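Local atomic coordinates of xylose isomerase-like TIM barrel domain-containing protein (Thermus thermophilus, PDB entry 3AYV), a protein that binds zinc ions in a TIM barrel of the xylose isomerase-like family, has no established activity, and may take part in protection against oxidative stress. Residues A[163-166]-A[167-171]; A[197-200]-A[201-205]; A[102-105]-A[106-109]; A[53-56]-A[57-60]; A[206-209]-A[210-213]. One frame throughout, in Å; residues are numbered along the deposited sequence.

Contact 1 (A[163-166]-A[167-171]); sequences AAHA and RVFSR. With ZN (zinc ion), chain G.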
loop_
_atom_site.group_PDB
_atom_site.type_symbol
_atom_site.label_atom_id
_atom_site.label_comp_id
_atom_site.label_asym_id
_atom_site.label_seq_id
_atom_site.Cartn_x
_atom_site.Cartn_y
_atom_site.Cartn_z
ATOM N N ALA A 163 9.114 3.558 -0.884
ATOM C CA ALA A 163 10.327 4.285 -1.300
ATOM C C ALA A 163 10.768 3.960 -2.728
ATOM O O ALA A 163 11.295 4.824 -3.422
ATOM C CB ALA A 163 11.492 4.039 -0.299
ATOM N N ALA A 164 10.569 2.718 -3.147
ATOM C CA ALA A 164 10.947 2.322 -4.509
ATOM C C ALA A 164 10.094 3.052 -5.555
ATOM O O ALA A 164 10.606 3.455 -6.605
ATOM C CB ALA A 164 10.836 0.816 -4.674
ATOM N N HIS A 165 8.798 3.220 -5.278
ATOM C CA HIS A 165 7.965 3.967 -6.205
ATOM C C HIS A 165 8.481 5.383 -6.330
ATOM O O HIS A 165 8.509 5.927 -7.434
ATOM C CB HIS A 165 6.501 3.985 -5.755
ATOM C CG HIS A 165 5.826 2.656 -5.853
ATOM N ND1 HIS A 165 4.555 2.437 -5.371
ATOM C CD2 HIS A 165 6.255 1.464 -6.353
ATOM C CE1 HIS A 165 4.222 1.172 -5.573
ATOM N NE2 HIS A 165 5.241 0.564 -6.162
ATOM N N ALA A 166 8.878 6.005 -5.213
ATOM C CA ALA A 166 9.453 7.354 -5.297
ATOM C C ALA A 166 10.738 7.366 -6.148
ATOM O O ALA A 166 10.957 8.256 -6.976
ATOM C CB ALA A 166 9.725 7.909 -3.892
ATOM N N ARG A 167 11.555 6.343 -5.962
ATOM C CA ARG A 167 12.857 6.281 -6.633
ATOM C C ARG A 167 12.706 6.042 -8.120
ATOM O O ARG A 167 13.395 6.687 -8.913
ATOM C CB ARG A 167 13.700 5.166 -6.015
ATOM C CG ARG A 167 15.108 4.985 -6.647
ATOM C CD ARG A 167 15.993 6.228 -6.569
ATOM N NE ARG A 167 17.333 5.935 -7.111
ATOM C CZ ARG A 167 18.435 5.805 -6.371
ATOM N NH1 ARG A 167 18.376 5.958 -5.052
ATOM N NH2 ARG A 167 19.606 5.531 -6.956
ATOM N N VAL A 168 11.823 5.120 -8.512
ATOM C CA VAL A 168 11.746 4.772 -9.928
ATOM C C VAL A 168 10.665 5.516 -10.720
ATOM O O VAL A 168 10.804 5.676 -11.934
ATOM C CB VAL A 168 11.681 3.252 -10.187
ATOM C CG1 VAL A 168 12.817 2.514 -9.403
ATOM C CG2 VAL A 168 10.335 2.672 -9.829
ATOM N N PHE A 169 9.617 6.001 -10.056
ATOM C CA PHE A 169 8.503 6.618 -10.803
ATOM C C PHE A 169 8.366 8.157 -10.648
ATOM O O PHE A 169 7.748 8.805 -11.505
ATOM C CB PHE A 169 7.169 5.952 -10.452
ATOM C CG PHE A 169 7.098 4.482 -10.769
ATOM C CD1 PHE A 169 7.538 3.986 -12.003
ATOM C CD2 PHE A 169 6.596 3.591 -9.829
ATOM C CE1 PHE A 169 7.456 2.626 -12.308
ATOM C CE2 PHE A 169 6.498 2.207 -10.129
ATOM C CZ PHE A 169 6.937 1.737 -11.372
ATOM N N SER A 170 8.929 8.731 -9.587
ATOM C CA SER A 170 8.693 10.145 -9.236
ATOM C C SER A 170 9.891 11.001 -9.680
ATOM O O SER A 170 10.882 10.456 -10.187
ATOM C CB SER A 170 8.448 10.299 -7.717
ATOM O OG SER A 170 9.666 10.534 -7.001
ATOM N N ARG A 171 9.804 12.315 -9.479
ATOM C CA ARG A 171 10.945 13.224 -9.683
ATOM C C ARG A 171 11.594 13.604 -8.358
ATOM O O ARG A 171 12.412 14.535 -8.292
ATOM C CB ARG A 171 10.489 14.514 -10.401
ATOM C CG ARG A 171 9.476 14.278 -11.494
ATOM C CD ARG A 171 10.117 13.775 -12.781
ATOM N NE ARG A 171 9.088 13.214 -13.667
ATOM C CZ ARG A 171 9.308 12.306 -14.614
ATOM N NH1 ARG A 171 10.547 11.837 -14.833
ATOM N NH2 ARG A 171 8.282 11.846 -15.325
HETATM ZN ZN ZN G . 5.733 -1.633 -6.201
HETATM O O HOH W 1 4.561 -1.839 -4.374
HETATM O O HOH W 2 7.525 -1.217 -4.684
HETATM O O HOH W 3 4.081 -2.101 -7.552
#

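Contact 2 (A[197-200]-A[201-205]); sequences RHWN and LGRGV. With ZN (zinc ion), chain G.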
loop_
_atom_site.group_PDB
_atom_site.type_symbol
_atom_site.label_atom_id
_atom_site.label_comp_id
_atom_site.label_asym_id
_atom_site.label_seq_id
_atom_site.Cartn_x
_atom_site.Cartn_y
_atom_site.Cartn_z
ATOM N N ARG A 197 11.584 -3.406 -8.595
ATOM C CA ARG A 197 12.049 -4.799 -8.559
ATOM C C ARG A 197 11.403 -5.667 -7.519
ATOM O O ARG A 197 11.296 -6.896 -7.719
ATOM C CB ARG A 197 13.574 -4.842 -8.365
ATOM C CG ARG A 197 14.336 -4.227 -9.514
ATOM C CD ARG A 197 14.224 -5.131 -10.728
ATOM N NE ARG A 197 15.187 -4.741 -11.736
ATOM C CZ ARG A 197 15.443 -5.452 -12.834
ATOM N NH1 ARG A 197 14.796 -6.577 -13.076
ATOM N NH2 ARG A 197 16.349 -5.017 -13.677
ATOM N N HIS A 198 10.952 -5.052 -6.426
ATOM C CA HIS A 198 10.423 -5.816 -5.294
ATOM C C HIS A 198 11.463 -6.824 -4.778
ATOM O O HIS A 198 11.127 -7.959 -4.452
ATOM C CB HIS A 198 9.073 -6.489 -5.638
ATOM C CG HIS A 198 7.932 -5.524 -5.731
ATOM N ND1 HIS A 198 6.689 -5.782 -5.191
ATOM C CD2 HIS A 198 7.864 -4.271 -6.246
ATOM C CE1 HIS A 198 5.896 -4.746 -5.399
ATOM N NE2 HIS A 198 6.581 -3.822 -6.047
ATOM N N TRP A 199 12.721 -6.389 -4.726
ATOM C CA TRP A 199 13.785 -7.228 -4.180
ATOM C C TRP A 199 13.807 -7.103 -2.661
ATOM O O TRP A 199 13.260 -6.145 -2.098
ATOM C CB TRP A 199 15.138 -6.782 -4.701
ATOM C CG TRP A 199 15.435 -7.074 -6.161
ATOM C CD1 TRP A 199 14.833 -8.007 -6.976
ATOM C CD2 TRP A 199 16.465 -6.462 -6.942
ATOM N NE1 TRP A 199 15.426 -7.985 -8.229
ATOM C CE2 TRP A 199 16.426 -7.046 -8.230
ATOM C CE3 TRP A 199 17.410 -5.460 -6.684
ATOM C CZ2 TRP A 199 17.313 -6.662 -9.252
ATOM C CZ3 TRP A 199 18.283 -5.071 -7.706
ATOM C CH2 TRP A 199 18.224 -5.672 -8.967
ATOM N N ASN A 200 14.446 -8.068 -2.005
ATOM C CA ASN A 200 14.745 -7.959 -0.569
ATOM C C ASN A 200 15.538 -6.718 -0.181
ATOM O O ASN A 200 16.368 -6.220 -0.947
ATOM C CB ASN A 200 15.541 -9.196 -0.102
ATOM C CG ASN A 200 14.651 -10.384 0.171
ATOM O OD1 ASN A 200 14.837 -11.463 -0.392
ATOM N ND2 ASN A 200 13.686 -10.203 1.034
ATOM N N LEU A 201 15.290 -6.229 1.031
ATOM C CA LEU A 201 16.086 -5.135 1.601
ATOM C C LEU A 201 17.555 -5.540 1.545
ATOM O O LEU A 201 17.860 -6.710 1.746
ATOM C CB LEU A 201 15.670 -4.896 3.052
ATOM C CG LEU A 201 14.197 -4.541 3.279
ATOM C CD1 LEU A 201 13.941 -4.252 4.782
ATOM C CD2 LEU A 201 13.816 -3.339 2.397
ATOM N N GLY A 202 18.429 -4.596 1.229
ATOM C CA GLY A 202 19.876 -4.855 1.157
ATOM C C GLY A 202 20.365 -5.184 -0.252
ATOM O O GLY A 202 21.573 -5.164 -0.505
ATOM N N ARG A 203 19.441 -5.444 -1.176
ATOM C CA ARG A 203 19.803 -5.923 -2.522
ATOM C C ARG A 203 19.964 -4.810 -3.560
ATOM O O ARG A 203 20.472 -5.053 -4.659
ATOM C CB ARG A 203 18.805 -6.971 -3.026
ATOM C CG ARG A 203 18.823 -8.324 -2.284
ATOM C CD ARG A 203 18.424 -9.480 -3.237
ATOM N NE ARG A 203 19.008 -9.237 -4.550
ATOM C CZ ARG A 203 18.485 -9.566 -5.732
ATOM N NH1 ARG A 203 17.330 -10.203 -5.843
ATOM N NH2 ARG A 203 19.147 -9.239 -6.820
ATOM N N GLY A 204 19.562 -3.593 -3.214
ATOM C CA GLY A 204 19.499 -2.531 -4.207
ATOM C C GLY A 204 20.135 -1.257 -3.721
ATOM O O GLY A 204 21.101 -1.280 -2.955
ATOM N N VAL A 205 19.567 -0.138 -4.154
ATOM C CA VAL A 205 20.194 1.174 -4.031
ATOM C C VAL A 205 19.514 2.102 -3.012
ATOM O O VAL A 205 19.991 3.224 -2.787
ATOM C CB VAL A 205 20.231 1.910 -5.411
ATOM C CG1 VAL A 205 20.924 1.047 -6.458
ATOM C CG2 VAL A 205 18.797 2.323 -5.866
HETATM ZN ZN ZN G . 5.733 -1.633 -6.201
HETATM O O HOH W 1 4.561 -1.839 -4.374
HETATM O O HOH W 2 7.525 -1.217 -4.684
HETATM O O HOH W 3 4.081 -2.101 -7.552
#

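Contact 3 (A[102-105]-A[106-109]); sequences GRTP and EEAL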
loop_
_atom_site.group_PDB
_atom_site.type_symbol
_atom_site.label_atom_id
_atom_site.label_comp_id
_atom_site.label_asym_id
_atom_site.label_seq_id
_atom_site.Cartn_x
_atom_site.Cartn_y
_atom_site.Cartn_z
ATOM N N GLY A 102 3.952 9.855 -15.340
ATOM C CA GLY A 102 4.530 10.927 -16.151
ATOM C C GLY A 102 3.769 12.243 -16.181
ATOM O O GLY A 102 3.997 13.075 -17.073
ATOM N N ARG A 103 2.879 12.471 -15.206
ATOM C CA ARG A 103 2.252 13.784 -15.096
ATOM C C ARG A 103 3.275 14.787 -14.564
ATOM O O ARG A 103 4.180 14.412 -13.795
ATOM C CB ARG A 103 1.030 13.751 -14.157
ATOM C CG ARG A 103 -0.066 12.754 -14.556
ATOM C CD ARG A 103 -0.351 12.747 -16.074
ATOM N NE ARG A 103 -1.369 13.708 -16.439
ATOM C CZ ARG A 103 -1.671 14.051 -17.696
ATOM N NH1 ARG A 103 -1.009 13.538 -18.744
ATOM N NH2 ARG A 103 -2.634 14.917 -17.898
ATOM N N THR A 104 3.123 16.062 -14.938
ATOM C CA THR A 104 3.957 17.122 -14.391
ATOM C C THR A 104 3.532 17.419 -12.953
ATOM O O THR A 104 2.449 17.013 -12.543
ATOM C CB THR A 104 3.803 18.454 -15.187
ATOM O OG1 THR A 104 2.451 18.928 -15.066
ATOM C CG2 THR A 104 4.131 18.226 -16.679
ATOM N N PRO A 105 4.392 18.098 -12.181
ATOM C CA PRO A 105 3.953 18.541 -10.845
ATOM C C PRO A 105 2.638 19.319 -10.863
ATOM O O PRO A 105 1.819 19.149 -9.948
ATOM C CB PRO A 105 5.124 19.424 -10.384
ATOM C CG PRO A 105 6.344 18.681 -10.975
ATOM C CD PRO A 105 5.838 18.351 -12.381
ATOM N N GLU A 106 2.433 20.183 -11.867
ATOM C CA GLU A 106 1.217 21.014 -11.936
ATOM C C GLU A 106 0.014 20.115 -12.160
ATOM O O GLU A 106 -0.985 20.265 -11.491
ATOM C CB GLU A 106 1.342 22.114 -13.029
ATOM C CG GLU A 106 0.119 23.085 -13.213
ATOM C CD GLU A 106 0.293 24.102 -14.390
ATOM O OE1 GLU A 106 0.798 23.681 -15.476
ATOM O OE2 GLU A 106 -0.096 25.315 -14.244
ATOM N N GLU A 107 0.127 19.164 -13.092
ATOM C CA GLU A 107 -0.952 18.203 -13.354
ATOM C C GLU A 107 -1.296 17.363 -12.114
ATOM O O GLU A 107 -2.477 17.145 -11.815
ATOM C CB GLU A 107 -0.574 17.286 -14.507
ATOM C CG GLU A 107 -0.760 17.971 -15.876
ATOM C CD GLU A 107 0.002 17.280 -17.006
ATOM O OE1 GLU A 107 0.853 16.392 -16.748
ATOM O OE2 GLU A 107 -0.272 17.642 -18.169
ATOM N N ALA A 108 -0.270 16.893 -11.399
ATOM C CA ALA A 108 -0.503 16.070 -10.198
ATOM C C ALA A 108 -1.202 16.892 -9.119
ATOM O O ALA A 108 -2.112 16.412 -8.440
ATOM C CB ALA A 108 0.824 15.526 -9.667
ATOM N N LEU A 109 -0.746 18.132 -8.955
ATOM C CA LEU A 109 -1.313 19.031 -7.954
ATOM C C LEU A 109 -2.765 19.349 -8.249
ATOM O O LEU A 109 -3.600 19.360 -7.339
ATOM C CB LEU A 109 -0.461 20.329 -7.865
ATOM C CG LEU A 109 -0.942 21.338 -6.802
ATOM C CD1 LEU A 109 -1.038 20.722 -5.381
ATOM C CD2 LEU A 109 -0.040 22.608 -6.812
HETATM O O HOH W 4 2.326 15.294 -18.596
HETATM O O HOH W 5 1.887 21.080 -16.451
#

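Contact 4 (A[53-56]-A[57-60]); sequences SVHL and PFWN. With ZN (zinc ion), chain E.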
loop_
_atom_site.group_PDB
_atom_site.type_symbol
_atom_site.label_atom_id
_atom_site.label_comp_id
_atom_site.label_asym_id
_atom_site.label_seq_id
_atom_site.Cartn_x
_atom_site.Cartn_y
_atom_site.Cartn_z
ATOM N N SER A 53 -3.862 -6.707 6.875
ATOM C CA SER A 53 -4.291 -5.511 6.171
ATOM C C SER A 53 -4.533 -5.955 4.730
ATOM O O SER A 53 -4.234 -7.091 4.370
ATOM C CB SER A 53 -3.237 -4.400 6.265
ATOM O OG SER A 53 -1.923 -4.860 5.960
ATOM N N VAL A 54 -5.113 -5.084 3.905
ATOM C CA VAL A 54 -5.328 -5.470 2.504
ATOM C C VAL A 54 -4.785 -4.397 1.577
ATOM O O VAL A 54 -4.685 -3.229 1.955
ATOM C CB VAL A 54 -6.822 -5.711 2.126
ATOM C CG1 VAL A 54 -7.474 -6.778 3.016
ATOM C CG2 VAL A 54 -7.595 -4.404 2.182
ATOM N N HIS A 55 -4.426 -4.817 0.365
ATOM C CA HIS A 55 -4.184 -3.861 -0.731
ATOM C C HIS A 55 -5.398 -3.910 -1.634
ATOM O O HIS A 55 -5.750 -4.965 -2.171
ATOM C CB HIS A 55 -2.926 -4.253 -1.514
ATOM C CG HIS A 55 -2.386 -3.134 -2.346
ATOM N ND1 HIS A 55 -3.147 -2.470 -3.293
ATOM C CD2 HIS A 55 -1.174 -2.533 -2.345
ATOM C CE1 HIS A 55 -2.415 -1.513 -3.843
ATOM N NE2 HIS A 55 -1.213 -1.540 -3.295
ATOM N N LEU A 56 -6.090 -2.773 -1.763
ATOM C CA LEU A 56 -7.270 -2.670 -2.590
ATOM C C LEU A 56 -6.881 -2.778 -4.062
ATOM O O LEU A 56 -5.712 -2.631 -4.391
ATOM C CB LEU A 56 -8.016 -1.363 -2.302
ATOM C CG LEU A 56 -8.544 -1.247 -0.868
ATOM C CD1 LEU A 56 -9.063 0.134 -0.610
ATOM C CD2 LEU A 56 -9.692 -2.280 -0.645
ATOM N N PRO A 57 -7.835 -3.137 -4.926
ATOM C CA PRO A 57 -7.519 -3.198 -6.370
ATOM C C PRO A 57 -6.936 -1.872 -6.862
ATOM O O PRO A 57 -7.262 -0.802 -6.291
ATOM C CB PRO A 57 -8.897 -3.440 -7.003
ATOM C CG PRO A 57 -9.647 -4.238 -5.898
ATOM C CD PRO A 57 -9.237 -3.527 -4.653
ATOM N N PHE A 58 -6.090 -1.929 -7.901
ATOM C CA PHE A 58 -5.517 -0.707 -8.453
ATOM C C PHE A 58 -5.239 -0.755 -9.961
ATOM O O PHE A 58 -5.149 0.303 -10.586
ATOM C CB PHE A 58 -4.210 -0.342 -7.740
ATOM C CG PHE A 58 -3.103 -1.328 -7.973
ATOM C CD1 PHE A 58 -2.169 -1.126 -9.007
ATOM C CD2 PHE A 58 -2.990 -2.467 -7.170
ATOM C CE1 PHE A 58 -1.157 -2.041 -9.232
ATOM C CE2 PHE A 58 -1.966 -3.406 -7.384
ATOM C CZ PHE A 58 -1.049 -3.193 -8.413
ATOM N N TRP A 59 -5.014 -1.949 -10.509
ATOM C CA TRP A 59 -4.601 -2.018 -11.917
ATOM C C TRP A 59 -5.646 -1.358 -12.809
ATOM O O TRP A 59 -6.815 -1.738 -12.780
ATOM C CB TRP A 59 -4.352 -3.463 -12.367
ATOM C CG TRP A 59 -3.026 -4.018 -11.961
ATOM C CD1 TRP A 59 -2.809 -5.073 -11.120
ATOM C CD2 TRP A 59 -1.729 -3.567 -12.390
ATOM N NE1 TRP A 59 -1.459 -5.315 -11.007
ATOM C CE2 TRP A 59 -0.774 -4.388 -11.754
ATOM C CE3 TRP A 59 -1.285 -2.522 -13.220
ATOM C CZ2 TRP A 59 0.614 -4.223 -11.944
ATOM C CZ3 TRP A 59 0.104 -2.353 -13.407
ATOM C CH2 TRP A 59 1.028 -3.202 -12.768
ATOM N N ASN A 60 -5.208 -0.377 -13.620
ATOM C CA ASN A 60 -6.090 0.310 -14.568
ATOM C C ASN A 60 -7.258 1.046 -13.938
ATOM O O ASN A 60 -8.253 1.302 -14.596
ATOM C CB ASN A 60 -6.612 -0.670 -15.624
ATOM C CG ASN A 60 -5.487 -1.376 -16.356
ATOM O OD1 ASN A 60 -5.308 -2.598 -16.221
ATOM N ND2 ASN A 60 -4.692 -0.602 -17.111
HETATM ZN ZN ZN E . 0.736 -0.460 -3.840
HETATM O O HOH W 6 2.066 -1.961 -3.206
HETATM O O HOH W 7 1.443 -1.682 -5.853
#

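Contact 5 (A[206-209]-A[210-213]); sequences LGHG and AWLR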
loop_
_atom_site.group_PDB
_atom_site.type_symbol
_atom_site.label_atom_id
_atom_site.label_comp_id
_atom_site.label_asym_id
_atom_site.label_seq_id
_atom_site.Cartn_x
_atom_site.Cartn_y
_atom_site.Cartn_z
ATOM N N LEU A 206 18.408 1.663 -2.408
ATOM C CA LEU A 206 17.615 2.557 -1.538
ATOM C C LEU A 206 18.274 2.936 -0.192
ATOM O O LEU A 206 17.855 3.898 0.442
ATOM C CB LEU A 206 16.176 2.038 -1.314
ATOM C CG LEU A 206 15.230 2.087 -2.534
ATOM C CD1 LEU A 206 13.858 1.564 -2.143
ATOM C CD2 LEU A 206 15.155 3.539 -3.128
ATOM N N GLY A 207 19.296 2.194 0.239
ATOM C CA GLY A 207 20.056 2.576 1.463
ATOM C C GLY A 207 19.206 2.685 2.726
ATOM O O GLY A 207 19.325 3.657 3.500
ATOM N N HIS A 208 18.337 1.703 2.949
ATOM C CA HIS A 208 17.388 1.784 4.069
ATOM C C HIS A 208 18.042 2.017 5.422
ATOM O O HIS A 208 17.428 2.601 6.318
ATOM C CB HIS A 208 16.533 0.525 4.178
ATOM C CG HIS A 208 15.707 0.253 2.958
ATOM N ND1 HIS A 208 14.363 0.551 2.885
ATOM C CD2 HIS A 208 16.043 -0.282 1.761
ATOM C CE1 HIS A 208 13.900 0.197 1.695
ATOM N NE2 HIS A 208 14.903 -0.299 0.993
ATOM N N GLY A 209 19.261 1.517 5.586
ATOM C CA GLY A 209 20.002 1.740 6.833
ATOM C C GLY A 209 20.133 3.217 7.190
ATOM O O GLY A 209 20.136 3.580 8.379
ATOM N N ALA A 210 20.233 4.073 6.176
ATOM C CA ALA A 210 20.378 5.505 6.384
ATOM C C ALA A 210 19.101 6.234 6.841
ATOM O O ALA A 210 19.201 7.320 7.414
ATOM C CB ALA A 210 20.975 6.187 5.119
ATOM N N TRP A 211 17.907 5.664 6.609
ATOM C CA TRP A 211 16.675 6.414 6.888
ATOM C C TRP A 211 15.549 5.673 7.583
ATOM O O TRP A 211 14.623 6.306 8.091
ATOM C CB TRP A 211 16.155 7.098 5.596
ATOM C CG TRP A 211 15.815 6.131 4.483
ATOM C CD1 TRP A 211 16.645 5.736 3.455
ATOM C CD2 TRP A 211 14.574 5.441 4.285
ATOM N NE1 TRP A 211 15.978 4.851 2.637
ATOM C CE2 TRP A 211 14.712 4.653 3.122
ATOM C CE3 TRP A 211 13.343 5.432 4.961
ATOM C CZ2 TRP A 211 13.666 3.855 2.628
ATOM C CZ3 TRP A 211 12.311 4.631 4.471
ATOM C CH2 TRP A 211 12.482 3.852 3.323
ATOM N N LEU A 212 15.607 4.341 7.621
ATOM C CA LEU A 212 14.437 3.559 8.046
ATOM C C LEU A 212 14.307 3.355 9.557
ATOM O O LEU A 212 13.189 3.152 10.068
ATOM C CB LEU A 212 14.391 2.201 7.325
ATOM C CG LEU A 212 13.252 1.224 7.673
ATOM C CD1 LEU A 212 11.864 1.766 7.261
ATOM C CD2 LEU A 212 13.524 -0.098 6.995
ATOM N N ARG A 213 15.426 3.413 10.271
ATOM C CA ARG A 213 15.408 3.076 11.698
ATOM C C ARG A 213 14.332 3.829 12.523
ATOM O O ARG A 213 13.665 3.198 13.350
ATOM C CB ARG A 213 16.803 3.180 12.348
ATOM C CG ARG A 213 16.911 2.342 13.627
ATOM C CD ARG A 213 18.286 2.442 14.257
ATOM N NE ARG A 213 19.285 2.852 13.268
ATOM C CZ ARG A 213 20.160 2.031 12.700
ATOM N NH1 ARG A 213 20.163 0.754 13.042
ATOM N NH2 ARG A 213 21.028 2.485 11.798
HETATM O O HOH W 8 18.033 4.453 9.705
#

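Contact 1 (A[163-166]-A[167-171])
The carbonyl oxygen of Ala166 is gripped twice by Ser170: OG donates to Ala166 O over 2.6 Å, in the carbonyl plane and on a lone pair, while Ser170 N adds a weak bond to the same oxygen. Ser170 OG is also hydrogen-bonded to Thr172 N. Just before it the bonds are regular i to i+4 helix bonds, the shorter two being Val168 N to Ala164 O and Phe169 N to His165 O, both 2.8 Å. Ala163 to Phe169 belong to the short helix that directly follows barrel strand 158-162, so that His165 sits in its first turn at the mouth of the TIM barrel. His165 NE2 binds a zinc ion at 2.2 Å, with Asp196, His198 and three waters completing the site. ND1 donates to Asn137 O, so both ring nitrogens are engaged and the imidazole cannot easily turn. With CG anti to the carbonyl carbon in both residues (chi1 -69° and -61°), the side chains of His165 and Phe169 run alongside each other; His165 CD2 meets Phe169 CE2 at 3.9 Å, the rings inclined by 44°. Val168 CG2 lies over the centre of one face of the Phe169 ring.

Contact 2 (A[197-200]-A[201-205])
Trp199 lies flat against the guanidinium of Arg203, with planes 21° and centres 3.9 Å apart. Arg203 CZ stands over the five-membered ring, 10° from its normal, a cation-pi geometry; the closest approach is Arg203 NH1 to Trp199 CD1, 3.5 Å. On the opposite face of the indole rests Arg197 CB, so the ring is held between two side chains. A bend at chi3 (39°) lays the guanidinium over the indole, and a salt bridge from Arg203 NH1 to Glu226 fixes it there. With alanine at Trp199, the Arg203 guanidinium would probably lose its flat support, and a gap would open toward Arg197 CB. Further out, the type II turn from Asn200 to Arg203 brings the arginine back, closed by Arg203 N to Asn200 O at 3.2 Å; Gly202, at its third position, has positive phi. His198 NE2 binds a zinc ion at 2.4 Å together with His165 and Asp196, so the chain runs from the metal site into the turn, which Asn200 N to Glu226 and Leu201 N to Ser231 OG hold in place. The whole loop joins strands 185-188 and 219-222, and Leu201 packs on Phe234 and Leu235 of helix 229-240.

Contact 3 (A[102-105]-A[106-109])
Arg103 and Glu107 meet face to face: the guanidinium and carboxylate planes are only 4° apart, and Glu107 OE1 sits above the centre of the guanidinium rather than at its N-H groups. The salt bridge, Arg103 NE to Glu107 OE1 at 3.5 Å, therefore rests on charge alone, with no N-H pointing at the oxygen. Bends at chi2 and chi3 fold the arginine back over the acid, and the two side chains cross at about a right angle. Glu107 reaches back across the side chain of Thr104. Its OE1 accepts from Thr104 N over 2.9 Å in a nearly straight bond, met on the anti side and 30° out of the carboxylate plane. The same oxygen accepts a hydrogen bond from water 4, which is 2.6 Å away and also donates to Gly102 O; two hydrogen bonds and the arginine charge thus surround it, which would probably favour the ionised carboxylate. In return Thr104 OG1, placed by chi1 63° between its own backbone N and carbonyl carbon, accepts from Glu107 N at 3.1 Å. Water 5 links OG1 to Glu106 OE1, drawing in the neighbouring acid. Behind these side chains, Ala108 N bonds to Thr104 O and Leu109 N to Pro105 O, which starts the helix, while Ala108 packs inward on Ile99, Pro141 and Ala145. With Thr104 as N-cap and Glu107 three residues on, the reciprocal bonds make a capping box at the start of helix 105-110, on the surface of the barrel and away from the zinc sites.

Contact 4 (A[53-56]-A[57-60])
His55 and Phe58 are the aromatic partners here: their rings lie at 55° to each other with centroids 5.2 Å apart, and His55 CE1 comes within 3.5 Å of Phe58 CD2. The two side chains cross at about a right angle. Phe58 has CG between its backbone N and carbonyl carbon (chi1 66°), which turns its ring back toward the histidine, and the ring also meets His96. Phe58 CE1 lies over the centre of one Trp59 indole face.

The polar bonds that matter here are those of His55. ND1 donates to Leu56 O over 2.8 Å, in the plane of the imidazole and on a lone pair of the carbonyl. NE2 binds a zinc ion at 2.3 Å; His96, Glu136, water 6 and water 7 are its other ligands.

Apolar contact comes from Leu56 and Pro57 as the chain leaves strand 52-55 of the TIM barrel. Leu56 CB and Pro57 CD are close, 3.4 Å, as neighbours across the peptide bond; Leu56 lies against Ala93 and Phe95 of the next strand and Leu78 of helix 68-87, whereas Pro57 rests on Arg77 of that helix.

Because ND1 donates its hydrogen to Leu56 O, NE2 is left to offer its lone pair to the metal, and this second-shell carbonyl, together with the zinc, fixes the rotation of the imidazole and would probably make it a stronger zinc ligand.

Contact 5 (A[206-209]-A[210-213])
Trp211 NE1 donates to Leu206 O over 3.0 Å, the oxygen lying in the plane of the indole. His208 O takes two backbone donors, Leu212 N at 2.8 Å and Trp211 N at 3.1 Å, the latter from well above the carbonyl plane. Gly207 O is satisfied by Ala210 N at 2.9 Å. The next carbonyl, Gly209 O, accepts a hydrogen bond from water 8, which in turn accepts from Arg213 N. Beyond the segment, Arg213 NH1 pairs with Glu241 and Leu238 O, and His208 NE2 bonds weakly to Asn189 O. The indole folds back under the turn with CG between the backbone N and the carbonyl carbon (chi1 61°). His208 CA sits over the face of its five-membered ring, a CH-pi contact, and His208 ND1 is 3.4 Å from Trp211 CZ2, the rings inclined by 35°. A leucine in place of Trp211 would probably leave Leu206 O without this donor and His208 CA without the ring beneath it. Leu206 and Trp211 pack on helix 163-169 and Leu212 on helix 229-240; the consecutive i to i+3 and i to i+4 bonds make a turn in the loop between the last two strands of a TIM barrel.

In the fold
The contacts follow the chain as 4, 3, 1, 2, 5 on one eight-stranded parallel barrel. Contact 4 ends strand 52-55, contact 3 begins helix 105-110, contact 1 spans helix 163-169 and the turn after it, and contacts 2 and 5 share the loop joining strands 185-188 and 219-222. Contacts 1 and 2 share a zinc ion, their centres about 14 Å apart; contact 4 holds another, and the nearest atoms of contacts 4 and 1 are about 6 Å apart. Contact 5 packs on contacts 1 (Leu206, Trp211) and 2 (His208). Contact 3, away from the metals, touches contact 1 at Gly102. Contacts 1, 2 and 4 thus bring ligands from separate chain regions to neighbouring zinc ions at the barrel mouth.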